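Local coordinates for peptide ABC transporter, peptide-binding protein (Thermus thermophilus, PDB 2D5W) that binds oligopeptides, here a pentapeptide, and probably delivers them to an ABC transporter for uptake, at residues K214-V219 / E225-P230. Residues are numbered along the deposited sequence; the frame is centred on the assembly and turned at random.
Sequences KLKRWV and EMERNP
Arg217 and Glu225 form a salt bridge across two antiparallel strands, with NH2 of Arg217 2.6 Å from OE2 of Glu225. The carboxylate lies at the edge of the guanidinium, close to its plane. NH2 reaches OE2 from above the carboxylate plane, and the guanidinium and carboxylate planes are 64° apart. The arginine chain bends at chi3 (66°), which folds NH2 back over the glutamate. Its CG also packs on the carboxylate carbon, CD of Glu225, at 3.6 Å. Without this carboxylate, as with an alanine at Glu225, the guanidinium would probably lose its anionic mate here and be freer to swing away from the strand. Beneath the bridge, Glu225 N donates to Arg217 O at 2.8 Å. Glu225 O accepts twice, from Lys216 N at 2.8 Å and from Arg217 N at 3.2 Å. Two residues thus face one, a classic beta bulge in the hairpin of strands 213-219 and 223-228. Strand 213-219 is an outermost strand of a mixed sheet in this solute-binding protein of family 5. On the other side of Leu215 and Met226 from the bulge, Lys214 and Glu227 form a hydrogen-bonded pair through both backbone N-H groups. Their side chains cross on the same face as the salt bridge. The extended Lys214 chain lays CE 3.7 Å from CD of Glu227, but the charged atoms do not touch. Instead, a water donates to OE2 of Glu227 and to Leu215 O, tying the carboxylate to the opposite backbone. CD of Lys216 lies 3.4 Å from the same OE2 of Glu227. Leu215 points away from the partner strand and packs on Leu202 of helix 199-203. Met226 packs on Val247 and Tyr249 of the next strand, 246-251. Asn229 ND2 bonds to Gly211 O, fastening the chain just beyond the strand.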
ATOM      1  N   LYS A 214     -19.380   6.949   9.204  1.00  8.73           N
ATOM      2  CA  LYS A 214     -19.392   8.054   8.256  1.00  9.03           C
ATOM      3  C   LYS A 214     -18.541   9.160   8.863  1.00  8.63           C
ATOM      4  O   LYS A 214     -18.339   9.205  10.078  1.00  9.77           O
ATOM      5  CB  LYS A 214     -20.822   8.543   8.004  1.00  8.94           C
ATOM      6  CG  LYS A 214     -21.588   8.977   9.243  1.00  9.72           C
ATOM      7  CD  LYS A 214     -23.004   9.409   8.875  1.00 11.86           C
ATOM      8  CE  LYS A 214     -23.812   9.801  10.100  1.00 12.06           C
ATOM      9  NZ  LYS A 214     -25.147  10.333   9.709  1.00 16.30           N
ATOM     10  N   LEU A 215     -18.033  10.052   8.027  1.00  8.55           N
ATOM     11  CA  LEU A 215     -17.191  11.119   8.535  1.00  8.43           C
ATOM     12  C   LEU A 215     -17.959  12.145   9.352  1.00  9.11           C
ATOM     13  O   LEU A 215     -19.084  12.509   9.012  1.00 11.07           O
ATOM     14  CB  LEU A 215     -16.489  11.833   7.377  1.00  9.72           C
ATOM     15  CG  LEU A 215     -15.516  12.946   7.780  1.00 10.51           C
ATOM     16  CD1 LEU A 215     -14.267  12.332   8.389  1.00 11.83           C
ATOM     17  CD2 LEU A 215     -15.153  13.790   6.561  1.00 12.11           C
ATOM     18  N   LYS A 216     -17.349  12.583  10.450  1.00  9.49           N
ATOM     19  CA  LYS A 216     -17.921  13.640  11.277  1.00  9.85           C
ATOM     20  C   LYS A 216     -17.086  14.874  10.925  1.00  9.95           C
ATOM     21  O   LYS A 216     -17.614  15.871  10.438  1.00 11.51           O
ATOM     22  CB  LYS A 216     -17.795  13.313  12.768  1.00 11.41           C
ATOM     23  CG  LYS A 216     -18.281  14.425  13.690  1.00 15.73           C
ATOM     24  CD  LYS A 216     -19.749  14.737  13.465  1.00 20.22           C
ATOM     25  CE  LYS A 216     -20.224  15.826  14.412  1.00 22.76           C
ATOM     26  NZ  LYS A 216     -20.020  15.436  15.835  1.00 25.02           N
ATOM     27  N   ARG A 217     -15.777  14.799  11.154  1.00  8.98           N
ATOM     28  CA  ARG A 217     -14.890  15.908  10.817  1.00  8.92           C
ATOM     29  C   ARG A 217     -13.433  15.480  10.707  1.00  8.31           C
ATOM     30  O   ARG A 217     -12.992  14.537  11.370  1.00  9.62           O
ATOM     31  CB  ARG A 217     -14.998  17.026  11.860  1.00 11.23           C
ATOM     32  CG  ARG A 217     -14.492  16.644  13.239  1.00 11.90           C
ATOM     33  CD  ARG A 217     -14.513  17.836  14.188  1.00 18.13           C
ATOM     34  NE  ARG A 217     -15.866  18.295  14.482  1.00 22.16           N
ATOM     35  CZ  ARG A 217     -16.742  17.625  15.226  1.00 24.49           C
ATOM     36  NH1 ARG A 217     -17.952  18.126  15.438  1.00 26.94           N
ATOM     37  NH2 ARG A 217     -16.409  16.459  15.765  1.00 26.99           N
ATOM     38  N   TRP A 218     -12.697  16.183   9.852  1.00  8.37           N
ATOM     39  CA  TRP A 218     -11.272  15.942   9.671  1.00  8.09           C
ATOM     40  C   TRP A 218     -10.572  17.215  10.149  1.00  8.06           C
ATOM     41  O   TRP A 218     -10.791  18.296   9.602  1.00  8.85           O
ATOM     42  CB  TRP A 218     -10.949  15.694   8.196  1.00  8.59           C
ATOM     43  CG  TRP A 218      -9.501  15.358   7.886  1.00  8.27           C
ATOM     44  CD1 TRP A 218      -8.449  15.289   8.762  1.00  9.12           C
ATOM     45  CD2 TRP A 218      -8.969  15.046   6.597  1.00  8.93           C
ATOM     46  NE1 TRP A 218      -7.294  14.948   8.091  1.00  9.52           N
ATOM     47  CE2 TRP A 218      -7.586  14.794   6.761  1.00  8.70           C
ATOM     48  CE3 TRP A 218      -9.528  14.954   5.314  1.00  9.50           C
ATOM     49  CZ2 TRP A 218      -6.754  14.458   5.689  1.00  9.89           C
ATOM     50  CZ3 TRP A 218      -8.703  14.621   4.249  1.00  9.85           C
ATOM     51  CH2 TRP A 218      -7.328  14.377   4.443  1.00 10.42           C
ATOM     52  N   VAL A 219      -9.783  17.090  11.210  1.00  8.29           N
ATOM     53  CA  VAL A 219      -9.007  18.207  11.751  1.00  8.47           C
ATOM     54  C   VAL A 219      -7.629  17.881  11.184  1.00  8.39           C
ATOM     55  O   VAL A 219      -6.850  17.147  11.796  1.00  7.65           O
ATOM     56  CB  VAL A 219      -8.978  18.168  13.292  1.00  9.02           C
ATOM     57  CG1 VAL A 219      -8.271  19.405  13.824  1.00 10.35           C
ATOM     58  CG2 VAL A 219     -10.398  18.085  13.842  1.00 11.17           C
ATOM     59  N   GLU A 225     -12.390  12.172  12.765  1.00  9.94           N
ATOM     60  CA  GLU A 225     -13.456  11.687  13.628  1.00 10.08           C
ATOM     61  C   GLU A 225     -14.602  11.146  12.794  1.00  9.01           C
ATOM     62  O   GLU A 225     -15.071  11.806  11.866  1.00  8.92           O
ATOM     63  CB  GLU A 225     -13.960  12.823  14.520  1.00 11.93           C
ATOM     64  CG  GLU A 225     -12.855  13.601  15.219  1.00 18.56           C
ATOM     65  CD  GLU A 225     -13.395  14.707  16.108  1.00 20.51           C
ATOM     66  OE1 GLU A 225     -12.594  15.557  16.549  1.00 26.14           O
ATOM     67  OE2 GLU A 225     -14.615  14.723  16.369  1.00 26.20           O
ATOM     68  N   MET A 226     -15.057   9.951  13.145  1.00  8.48           N
ATOM     69  CA  MET A 226     -16.137   9.281  12.433  1.00  8.56           C
ATOM     70  C   MET A 226     -17.221   8.869  13.426  1.00  8.40           C
ATOM     71  O   MET A 226     -16.955   8.688  14.616  1.00 10.43           O
ATOM     72  CB  MET A 226     -15.583   8.045  11.715  1.00  9.70           C
ATOM     73  CG  MET A 226     -14.404   8.363  10.789  1.00 10.71           C
ATOM     74  SD  MET A 226     -13.625   6.931  10.015  1.00 11.20           S
ATOM     75  CE  MET A 226     -12.504   6.418  11.315  1.00 12.50           C
ATOM     76  N   GLU A 227     -18.448   8.736  12.935  1.00  8.97           N
ATOM     77  CA  GLU A 227     -19.559   8.328  13.781  1.00  9.57           C
ATOM     78  C   GLU A 227     -20.314   7.202  13.084  1.00  9.72           C
ATOM     79  O   GLU A 227     -20.222   7.043  11.865  1.00  9.76           O
ATOM     80  CB  GLU A 227     -20.490   9.512  14.056  1.00 11.92           C
ATOM     81  CG  GLU A 227     -21.137  10.098  12.820  1.00 14.56           C
ATOM     82  CD  GLU A 227     -22.140  11.182  13.153  1.00 18.28           C
ATOM     83  OE1 GLU A 227     -23.062  10.913  13.953  1.00 22.62           O
ATOM     84  OE2 GLU A 227     -22.013  12.299  12.615  1.00 20.36           O
ATOM     85  N   ARG A 228     -21.064   6.426  13.856  1.00  9.57           N
ATOM     86  CA  ARG A 228     -21.804   5.302  13.298  1.00 10.22           C
ATOM     87  C   ARG A 228     -22.697   5.691  12.123  1.00  9.86           C
ATOM     88  O   ARG A 228     -23.380   6.713  12.156  1.00 11.25           O
ATOM     89  CB  ARG A 228     -22.667   4.652  14.382  1.00 11.37           C
ATOM     90  CG  ARG A 228     -23.088   3.225  14.067  1.00 13.08           C
ATOM     91  CD  ARG A 228     -22.032   2.254  14.552  1.00 14.39           C
ATOM     92  NE  ARG A 228     -22.278   0.883  14.122  1.00 13.62           N
ATOM     93  CZ  ARG A 228     -21.592  -0.164  14.566  1.00 13.17           C
ATOM     94  NH1 ARG A 228     -21.868  -1.380  14.119  1.00 12.83           N
ATOM     95  NH2 ARG A 228     -20.638   0.006  15.472  1.00 11.46           N
ATOM     96  N   ASN A 229     -22.675   4.866  11.082  1.00  9.52           N
ATOM     97  CA  ASN A 229     -23.511   5.074   9.903  1.00 10.66           C
ATOM     98  C   ASN A 229     -24.685   4.108  10.061  1.00 10.63           C
ATOM     99  O   ASN A 229     -24.548   2.911   9.819  1.00 10.50           O
ATOM    100  CB  ASN A 229     -22.721   4.757   8.629  1.00 10.72           C
ATOM    101  CG  ASN A 229     -23.583   4.798   7.377  1.00 11.10           C
ATOM    102  OD1 ASN A 229     -24.714   5.278   7.401  1.00 11.66           O
ATOM    103  ND2 ASN A 229     -23.040   4.300   6.272  1.00 11.78           N
ATOM    104  N   PRO A 230     -25.857   4.618  10.477  1.00 12.56           N
ATOM    105  CA  PRO A 230     -27.036   3.767  10.668  1.00 14.50           C
ATOM    106  C   PRO A 230     -27.549   3.073   9.411  1.00 15.07           C
ATOM    107  O   PRO A 230     -28.317   2.114   9.496  1.00 17.54           O
ATOM    108  CB  PRO A 230     -28.059   4.732  11.260  1.00 15.41           C
ATOM    109  CG  PRO A 230     -27.712   6.020  10.598  1.00 16.16           C
ATOM    110  CD  PRO A 230     -26.199   6.036  10.690  1.00 14.30           C
TER
HETATM  111  O   HOH W   1     -21.520  13.208  10.197  1.00 21.47           O